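4-hydroxybenzoyl-CoA thioesterase (Staphylococcus aureus, PDB 6FDG) probably hydrolyses acyl-CoA thioesters with a hotdog fold, consistent with cleavage of DHNA-CoA to free DHNA in the vitamin K2 pathway. Local coordinates at residues 85-90 with 108-113; 25-30 with 58-63; 77-82 with 91-96. All blocks are in the same frame, centred on the assembly; numbering follows the deposited sequence.

Contact 1: 85-90 with 108-113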
# COMPACT_ATOMS: atom_id res chain seq x y z
N ARG A 85 -22.78 -22.03 4.82
CA ARG A 85 -23.49 -20.76 5.12
C ARG A 85 -22.70 -19.89 6.11
O ARG A 85 -23.01 -18.68 6.15
CB ARG A 85 -24.80 -21.13 5.84
CG ARG A 85 -25.74 -22.11 5.13
CD ARG A 85 -26.60 -22.98 6.10
NE ARG A 85 -27.67 -23.66 5.54
CZ ARG A 85 -27.62 -24.84 4.95
NH1 ARG A 85 -26.51 -25.54 4.81
NH2 ARG A 85 -28.73 -25.32 4.42
N LEU A 86 -21.69 -20.38 6.80
CA LEU A 86 -20.90 -19.61 7.67
C LEU A 86 -19.52 -19.17 7.10
O LEU A 86 -18.98 -18.17 7.63
CB LEU A 86 -20.69 -20.31 8.96
CG LEU A 86 -21.99 -20.35 9.89
CD1 LEU A 86 -21.72 -21.23 11.07
CD2 LEU A 86 -22.42 -19.02 10.35
N ARG A 87 -19.02 -19.88 6.11
CA ARG A 87 -17.68 -19.54 5.56
C ARG A 87 -17.47 -20.11 4.24
O ARG A 87 -17.99 -21.18 3.83
CB ARG A 87 -16.58 -20.00 6.46
CG ARG A 87 -16.40 -21.47 6.61
CD ARG A 87 -15.55 -21.88 7.84
NE ARG A 87 -15.79 -20.93 8.95
CZ ARG A 87 -16.70 -21.04 9.94
NH1 ARG A 87 -17.44 -22.17 10.14
NH2 ARG A 87 -16.84 -19.98 10.75
N SER A 88 -16.71 -19.39 3.44
CA SER A 88 -16.37 -19.83 2.08
C SER A 88 -14.84 -19.89 1.93
O SER A 88 -14.15 -18.95 2.51
CB SER A 88 -16.83 -18.92 1.03
OG SER A 88 -18.29 -18.87 0.92
N VAL A 89 -14.30 -20.85 1.23
CA VAL A 89 -12.85 -20.88 0.89
C VAL A 89 -12.75 -20.73 -0.61
O VAL A 89 -13.28 -21.56 -1.37
CB VAL A 89 -12.18 -22.16 1.34
CG1 VAL A 89 -10.69 -22.13 0.98
CG2 VAL A 89 -12.34 -22.32 2.86
N TYR A 90 -12.14 -19.65 -1.07
CA TYR A 90 -11.83 -19.40 -2.48
C TYR A 90 -10.44 -19.87 -2.73
O TYR A 90 -9.52 -19.69 -1.89
CB TYR A 90 -11.93 -17.93 -2.82
CG TYR A 90 -13.27 -17.28 -2.68
CD1 TYR A 90 -13.83 -16.99 -1.47
CD2 TYR A 90 -14.04 -17.05 -3.83
CE1 TYR A 90 -15.11 -16.41 -1.38
CE2 TYR A 90 -15.32 -16.44 -3.75
CZ TYR A 90 -15.77 -16.19 -2.54
OH TYR A 90 -17.08 -15.58 -2.43
N GLU A 108 -10.05 -17.72 3.10
CA GLU A 108 -11.33 -18.02 3.80
C GLU A 108 -11.96 -16.72 4.11
O GLU A 108 -11.33 -15.78 4.62
CB GLU A 108 -11.01 -18.83 5.03
CG GLU A 108 -12.33 -19.22 5.81
CD GLU A 108 -11.94 -19.92 7.08
OE1 GLU A 108 -11.23 -19.29 7.88
OE2 GLU A 108 -12.35 -21.05 7.27
N LEU A 109 -13.30 -16.63 3.88
CA LEU A 109 -14.14 -15.44 4.07
C LEU A 109 -15.30 -15.85 4.99
O LEU A 109 -15.83 -16.97 4.85
CB LEU A 109 -14.71 -14.89 2.81
CG LEU A 109 -13.88 -14.12 1.83
CD1 LEU A 109 -13.70 -12.77 2.31
CD2 LEU A 109 -12.58 -14.72 1.42
N ILE A 110 -15.70 -14.96 5.83
CA ILE A 110 -16.94 -15.05 6.68
C ILE A 110 -17.74 -13.81 6.37
O ILE A 110 -17.29 -12.86 5.77
CB ILE A 110 -16.66 -15.25 8.20
CG1 ILE A 110 -15.90 -14.05 8.77
CG2 ILE A 110 -15.91 -16.52 8.39
CD1 ILE A 110 -15.71 -13.97 10.28
N CYS A 111 -19.00 -13.76 6.88
CA CYS A 111 -19.79 -12.54 6.83
C CYS A 111 -20.20 -12.16 8.25
O CYS A 111 -20.55 -13.05 9.02
CB CYS A 111 -21.06 -12.80 6.01
SG CYS A 111 -20.80 -13.03 4.22
N ILE A 112 -20.12 -10.88 8.52
CA ILE A 112 -20.39 -10.36 9.85
C ILE A 112 -21.16 -9.07 9.75
O ILE A 112 -21.21 -8.38 8.80
CB ILE A 112 -19.05 -10.09 10.59
CG1 ILE A 112 -18.24 -8.98 9.96
CG2 ILE A 112 -18.22 -11.39 10.77
CD1 ILE A 112 -16.92 -8.71 10.70
N LYS A 113 -21.83 -8.75 10.91
CA LYS A 113 -22.45 -7.47 11.05
C LYS A 113 -21.45 -6.36 11.20
O LYS A 113 -20.50 -6.51 11.94
CB LYS A 113 -23.38 -7.48 12.31
CG LYS A 113 -24.41 -8.51 12.35
CD LYS A 113 -25.38 -8.43 11.26
CE LYS A 113 -26.11 -7.08 11.11
NZ LYS A 113 -27.47 -7.05 11.80
O HOH W 1 -20.08 -16.03 8.85
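S88 and L109 form an antiparallel hydrogen-bonded pair with their CA atoms 5.3 Å apart, and V89 faces E108 in the following non-hydrogen-bonded pair, where strands 88-95 and 101-113 of the hotdog sheet begin to part. Both amide bonds of the first pair are nearly straight: S88 N donates to L109 O at 2.9 Å, and L109 N returns the bond to S88 O. Each of these carbonyls is also approached by a CA-H, L109 O by R87 and S88 O by E108. Beyond this ladder direct pairing gives way to water: one molecule donates to L86 O at 2.7 Å and accepts from C111 N at 3.2 Å, bridging the splayed backbones.

On the face carrying V89 and E108, R87 runs alongside E108, both pointing the same way. R87 CG lies between N and the carbonyl carbon (chi1 67°), and the bend at chi3 then turns NE toward the carboxylate. Its CD comes to 3.4 Å from E108 OE2, whereas NE stays at 3.8 Å, a long salt bridge, with the guanidinium and carboxylate planes 64° apart. The other carboxylate oxygen, OE1, is hydrogen-bonded to T58 OG1, which holds that oxygen from strand 57-64. I110 lies beside R87, its CG2 against the arginine CB.

On the buried face, Y90 and L109 cross at about a right angle under helix 26-41, whose R34 touches both. The hydroxyl of Y90 is hydrogen-bonded to Y133 OH, and its ring atom CD1 rests 3.9 Å from L109 CD2.

Contact 2: 25-30 with 58-63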
# COMPACT_ATOMS: atom_id res chain seq x y z
N ASN A 25 1.42 -7.79 -1.97
CA ASN A 25 0.40 -7.20 -2.85
C ASN A 25 -0.48 -8.24 -3.45
O ASN A 25 -1.56 -7.90 -4.00
CB ASN A 25 1.04 -6.32 -3.95
CG ASN A 25 1.70 -5.14 -3.41
OD1 ASN A 25 1.30 -4.59 -2.38
ND2 ASN A 25 2.73 -4.62 -4.13
N TYR A 26 -0.14 -9.51 -3.33
CA TYR A 26 -0.95 -10.52 -3.99
C TYR A 26 -2.30 -10.66 -3.34
O TYR A 26 -3.27 -10.98 -4.03
CB TYR A 26 -0.20 -11.86 -3.99
CG TYR A 26 0.94 -11.95 -5.00
CD1 TYR A 26 2.12 -11.22 -4.95
CD2 TYR A 26 0.77 -12.79 -6.06
CE1 TYR A 26 3.14 -11.37 -5.85
CE2 TYR A 26 1.87 -12.97 -6.97
CZ TYR A 26 2.97 -12.25 -6.82
OH TYR A 26 4.04 -12.49 -7.75
N ALA A 27 -2.44 -10.39 -2.03
CA ALA A 27 -3.76 -10.40 -1.43
C ALA A 27 -4.70 -9.43 -2.11
O ALA A 27 -5.90 -9.76 -2.26
CB ALA A 27 -3.66 -10.16 0.04
N THR A 28 -4.21 -8.27 -2.54
CA THR A 28 -5.04 -7.31 -3.25
C THR A 28 -5.50 -7.87 -4.57
O THR A 28 -6.68 -7.69 -4.97
CB THR A 28 -4.36 -5.95 -3.40
OG1 THR A 28 -4.07 -5.48 -2.09
CG2 THR A 28 -5.13 -5.00 -4.17
N TRP A 29 -4.63 -8.58 -5.27
CA TRP A 29 -5.03 -9.18 -6.53
C TRP A 29 -6.03 -10.30 -6.32
O TRP A 29 -7.00 -10.39 -7.10
CB TRP A 29 -3.81 -9.76 -7.27
CG TRP A 29 -2.89 -8.68 -7.82
CD1 TRP A 29 -2.96 -7.37 -7.65
CD2 TRP A 29 -1.73 -8.93 -8.64
NE1 TRP A 29 -1.92 -6.70 -8.32
CE2 TRP A 29 -1.18 -7.69 -8.94
CE3 TRP A 29 -1.12 -10.07 -9.12
CZ2 TRP A 29 -0.08 -7.50 -9.79
CZ3 TRP A 29 0.00 -9.92 -9.94
CH2 TRP A 29 0.48 -8.63 -10.26
N PHE A 30 -5.90 -11.08 -5.25
CA PHE A 30 -6.93 -12.11 -4.93
C PHE A 30 -8.24 -11.39 -4.65
O PHE A 30 -9.30 -11.93 -5.05
CB PHE A 30 -6.54 -12.95 -3.76
CG PHE A 30 -5.40 -13.91 -3.98
CD1 PHE A 30 -4.83 -14.21 -5.20
CD2 PHE A 30 -4.94 -14.64 -2.87
CE1 PHE A 30 -3.78 -15.16 -5.32
CE2 PHE A 30 -3.96 -15.60 -2.98
CZ PHE A 30 -3.38 -15.83 -4.24
N THR A 58 -10.42 -14.28 6.84
CA THR A 58 -10.02 -14.90 8.04
C THR A 58 -8.82 -15.81 7.92
O THR A 58 -8.19 -16.17 8.94
CB THR A 58 -11.21 -15.63 8.74
OG1 THR A 58 -11.60 -16.73 7.92
CG2 THR A 58 -12.27 -14.59 9.09
N ASP A 59 -8.42 -16.17 6.69
CA ASP A 59 -7.22 -16.99 6.47
C ASP A 59 -6.74 -16.69 5.12
O ASP A 59 -7.54 -16.62 4.13
CB ASP A 59 -7.49 -18.49 6.54
CG ASP A 59 -6.31 -19.30 6.62
OD1 ASP A 59 -5.69 -19.33 7.68
OD2 ASP A 59 -5.96 -19.91 5.62
N LEU A 60 -5.45 -16.52 4.91
CA LEU A 60 -4.80 -16.17 3.64
C LEU A 60 -3.67 -17.16 3.40
O LEU A 60 -2.83 -17.34 4.35
CB LEU A 60 -4.27 -14.74 3.63
CG LEU A 60 -3.36 -14.36 2.45
CD1 LEU A 60 -4.16 -14.29 1.14
CD2 LEU A 60 -2.75 -13.02 2.76
N ASN A 61 -3.55 -17.75 2.22
CA ASN A 61 -2.40 -18.56 1.83
C ASN A 61 -2.01 -18.17 0.47
O ASN A 61 -2.82 -18.01 -0.43
CB ASN A 61 -2.81 -20.02 1.85
CG ASN A 61 -3.41 -20.41 3.22
OD1 ASN A 61 -4.68 -20.40 3.43
ND2 ASN A 61 -2.58 -20.67 4.18
N VAL A 62 -0.69 -17.96 0.24
CA VAL A 62 -0.15 -17.66 -1.10
C VAL A 62 1.09 -18.52 -1.30
O VAL A 62 1.96 -18.55 -0.41
CB VAL A 62 0.26 -16.21 -1.30
CG1 VAL A 62 0.48 -15.89 -2.75
CG2 VAL A 62 -0.84 -15.19 -0.73
N ASN A 63 1.17 -19.27 -2.39
CA ASN A 63 2.39 -20.02 -2.72
C ASN A 63 2.91 -19.56 -4.00
O ASN A 63 2.22 -19.68 -5.04
CB ASN A 63 2.02 -21.47 -2.82
CG ASN A 63 3.25 -22.35 -2.92
OD1 ASN A 63 3.80 -22.48 -3.95
ND2 ASN A 63 3.77 -22.76 -1.78
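F30 reaches from helix 26-41 onto two residues of strand 57-64. Its CE2 lies 3.9 Å from V62 CG2, its CD2 lies 4.1 Å from L60 CD1, and both approaches are oblique to the ring. Between those neighbours, N61 O meets the ring edge close to its plane, 3.7 Å from F30 CE2. A27 CB touches the other branch of L60, CD2, at 4.1 Å, so the leucine straddles two helix residues. L60 has CG anti to the backbone N (chi1 169°), which carries its fork across to the helix. Y26 adds its CB against V62 CG1.

The short axes of 26-30 and 59-63 pass 10.0 Å apart at 109°, the helix running across the strand as the central helix of a hotdog fold does. Outside the pair, Y92 stacks on F30, and the Y26 ring meets Y64 edge-to-face. N61, pointing away from the helix, is hydrogen-bonded to N61 of the second subunit; at the strand's edge residues 59-63 pair antiparallel with that chain.

No hydrogen bond joins the segments: apolar packing binds helix to sheet, and the placing of N61 O is consistent with a mildly favourable approach to the ring's weakly positive rim.

Contact 3: 77-82 with 91-96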
# COMPACT_ATOMS: atom_id res chain seq x y z
N LYS A 77 -7.40 -17.01 -12.06
CA LYS A 77 -8.48 -18.01 -12.10
C LYS A 77 -8.95 -18.15 -10.65
O LYS A 77 -8.13 -18.46 -9.78
CB LYS A 77 -8.00 -19.34 -12.68
CG LYS A 77 -9.06 -20.42 -12.70
CD LYS A 77 -8.46 -21.68 -13.39
CE LYS A 77 -9.50 -22.75 -13.57
NZ LYS A 77 -8.86 -23.96 -14.23
N THR A 78 -10.25 -17.99 -10.39
CA THR A 78 -10.89 -18.05 -9.07
C THR A 78 -11.98 -19.03 -9.01
O THR A 78 -12.81 -19.01 -9.95
CB THR A 78 -11.42 -16.68 -8.71
OG1 THR A 78 -10.44 -15.69 -8.78
CG2 THR A 78 -11.99 -16.68 -7.26
N TRP A 79 -12.07 -19.80 -7.98
CA TRP A 79 -13.24 -20.70 -7.77
C TRP A 79 -13.46 -20.87 -6.29
O TRP A 79 -12.63 -20.45 -5.43
CB TRP A 79 -13.07 -22.10 -8.41
CG TRP A 79 -12.02 -22.93 -7.89
CD1 TRP A 79 -12.18 -23.97 -7.00
CD2 TRP A 79 -10.63 -22.96 -8.24
NE1 TRP A 79 -10.98 -24.59 -6.76
CE2 TRP A 79 -10.03 -23.98 -7.51
CE3 TRP A 79 -9.83 -22.15 -9.08
CZ2 TRP A 79 -8.64 -24.32 -7.68
CZ3 TRP A 79 -8.51 -22.44 -9.15
CH2 TRP A 79 -7.97 -23.48 -8.48
N VAL A 80 -14.65 -21.30 -5.90
CA VAL A 80 -15.01 -21.57 -4.51
C VAL A 80 -14.75 -23.03 -4.22
O VAL A 80 -15.48 -23.94 -4.69
CB VAL A 80 -16.45 -21.15 -4.24
CG1 VAL A 80 -16.76 -21.55 -2.78
CG2 VAL A 80 -16.63 -19.67 -4.48
N GLU A 81 -13.70 -23.37 -3.48
CA GLU A 81 -13.36 -24.74 -3.13
C GLU A 81 -14.33 -25.30 -2.17
O GLU A 81 -14.66 -26.50 -2.23
CB GLU A 81 -11.94 -24.76 -2.58
CG GLU A 81 -11.39 -26.14 -2.26
CD GLU A 81 -11.29 -27.07 -3.42
OE1 GLU A 81 -11.21 -26.65 -4.64
OE2 GLU A 81 -11.09 -28.29 -3.11
N LYS A 82 -14.78 -24.49 -1.20
CA LYS A 82 -15.71 -24.98 -0.18
C LYS A 82 -16.69 -23.85 0.17
O LYS A 82 -16.26 -22.73 0.50
CB LYS A 82 -14.99 -25.38 1.10
CG LYS A 82 -13.77 -26.35 0.97
CD LYS A 82 -12.75 -26.29 2.11
CE LYS A 82 -11.79 -27.49 2.00
NZ LYS A 82 -11.62 -28.17 3.33
N LYS A 91 -10.19 -20.44 -3.91
CA LYS A 91 -8.85 -20.77 -4.39
C LYS A 91 -8.59 -20.01 -5.65
O LYS A 91 -9.47 -19.64 -6.43
CB LYS A 91 -8.70 -22.29 -4.62
CG LYS A 91 -8.47 -23.04 -3.32
CD LYS A 91 -8.35 -24.55 -3.48
CE LYS A 91 -7.10 -24.87 -4.25
NZ LYS A 91 -6.61 -26.23 -3.71
N TYR A 92 -7.28 -19.77 -5.86
CA TYR A 92 -6.80 -18.97 -6.97
C TYR A 92 -5.58 -19.56 -7.65
O TYR A 92 -4.73 -20.22 -7.02
CB TYR A 92 -6.30 -17.59 -6.50
CG TYR A 92 -7.32 -16.89 -5.60
CD1 TYR A 92 -7.27 -17.12 -4.20
CD2 TYR A 92 -8.22 -16.00 -6.08
CE1 TYR A 92 -8.21 -16.55 -3.35
CE2 TYR A 92 -9.16 -15.37 -5.21
CZ TYR A 92 -9.09 -15.62 -3.86
OH TYR A 92 -10.00 -14.95 -2.98
N GLU A 93 -5.48 -19.28 -8.93
CA GLU A 93 -4.23 -19.54 -9.73
C GLU A 93 -3.95 -18.30 -10.50
O GLU A 93 -4.84 -17.73 -11.12
CB GLU A 93 -4.43 -20.73 -10.72
CG GLU A 93 -4.58 -22.03 -10.05
CD GLU A 93 -4.93 -23.22 -10.99
OE1 GLU A 93 -5.41 -22.96 -12.07
OE2 GLU A 93 -4.79 -24.31 -10.45
N ILE A 94 -2.68 -17.86 -10.53
CA ILE A 94 -2.28 -16.71 -11.32
C ILE A 94 -1.33 -17.15 -12.44
O ILE A 94 -0.33 -17.86 -12.17
CB ILE A 94 -1.55 -15.65 -10.53
CG1 ILE A 94 -2.43 -15.18 -9.32
CG2 ILE A 94 -1.16 -14.49 -11.41
CD1 ILE A 94 -1.78 -14.11 -8.50
N PHE A 95 -1.73 -16.83 -13.67
CA PHE A 95 -0.88 -17.12 -14.87
C PHE A 95 -0.30 -15.86 -15.32
O PHE A 95 -0.91 -14.78 -15.46
CB PHE A 95 -1.80 -17.78 -15.92
CG PHE A 95 -2.40 -19.08 -15.49
CD1 PHE A 95 -1.74 -20.32 -15.67
CD2 PHE A 95 -3.65 -19.11 -14.83
CE1 PHE A 95 -2.25 -21.54 -15.20
CE2 PHE A 95 -4.16 -20.33 -14.39
CZ PHE A 95 -3.50 -21.53 -14.55
N ASN A 96 1.00 -15.98 -15.72
CA ASN A 96 1.69 -14.86 -16.31
C ASN A 96 1.36 -14.71 -17.79
O ASN A 96 0.64 -15.49 -18.35
CB ASN A 96 3.16 -14.89 -15.92
CG ASN A 96 4.01 -15.89 -16.70
OD1 ASN A 96 3.47 -16.53 -17.62
ND2 ASN A 96 5.16 -16.21 -16.17
O HOH W 2 -7.13 -25.37 -11.96
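W79, with chi1 at 64°, has CG flanked by both arms of its own backbone, which swings the indole over the neighbouring strand at K91. K91 CB itself sits over one face, 3.9 Å from the centroid of the six-membered ring and 24° off its normal, a CH-pi contact displaced toward the rim. The first torsion of the lysine turns CG away from its carbonyl carbon and leads the chain past E81, where K91 CD packs 3.6 Å from E81 CG on a side chain lying alongside it. Bends at chi3 and chi4 follow, and CE returns to within 3.8 Å of W79 CZ2.

One hydrogen bond holds the indole at its edge, and a carboxylate oxygen lies near another part of it. W79 NE1 donates to E81 OE1 at 3.0 Å, with the oxygen almost in the ring plane, and this bond opposes rotation of the ring. E93 OE2 lies at the edge, near the ring plane, 3.8 Å from W79 CH2, its carboxylate turned nearly perpendicular to the indole. K77 runs beside E93 with a fully extended chain. Its NZ stays 4.2 Å from E93 OE1, beyond a salt bridge, and a water accepts from NZ and donates a weak bond to OE1. K77 also forms a cation-pi contact with Y3.

On the reverse, buried face T78 and Y92 point the same way, with T78 OG1 3.5 Å from Y92 CD2. Y92 OH is hydrogen-bonded to T107 OG1 and R34 NH2.

Reciprocal backbone bonds at K77/E93 and W79/K91 join the nearly antiparallel strands. This ladder, regular at 77-79/91-93 and interrupted toward the turn by a classic bulge where E81 and K82 both face V89, belongs to a beta hairpin of the curved hotdog sheet.

Overall arrangement
Contacts 1 and 3 use successive parts of strand 88-95, and their centres are about 17 Å apart. V89 N lies 2.8 Å from K82 O, a probable hydrogen bond, and Y90 packs on V80. Contact 2 sets the helix against the same sheet. Its centre is about 11 Å from that of contact 3, with I94 CD1 meeting Y26 CD2 at 3.8 Å. Contact 1 is about 15 Å from contact 2, yet they meet directly: E108 N lies 2.9 Å from D59 O, another probable hydrogen bond, beside the bulge where T58 and D59 both face E108. Of the three, contact 2 alone reaches neighbouring subunits, continuing the sheet across the interface.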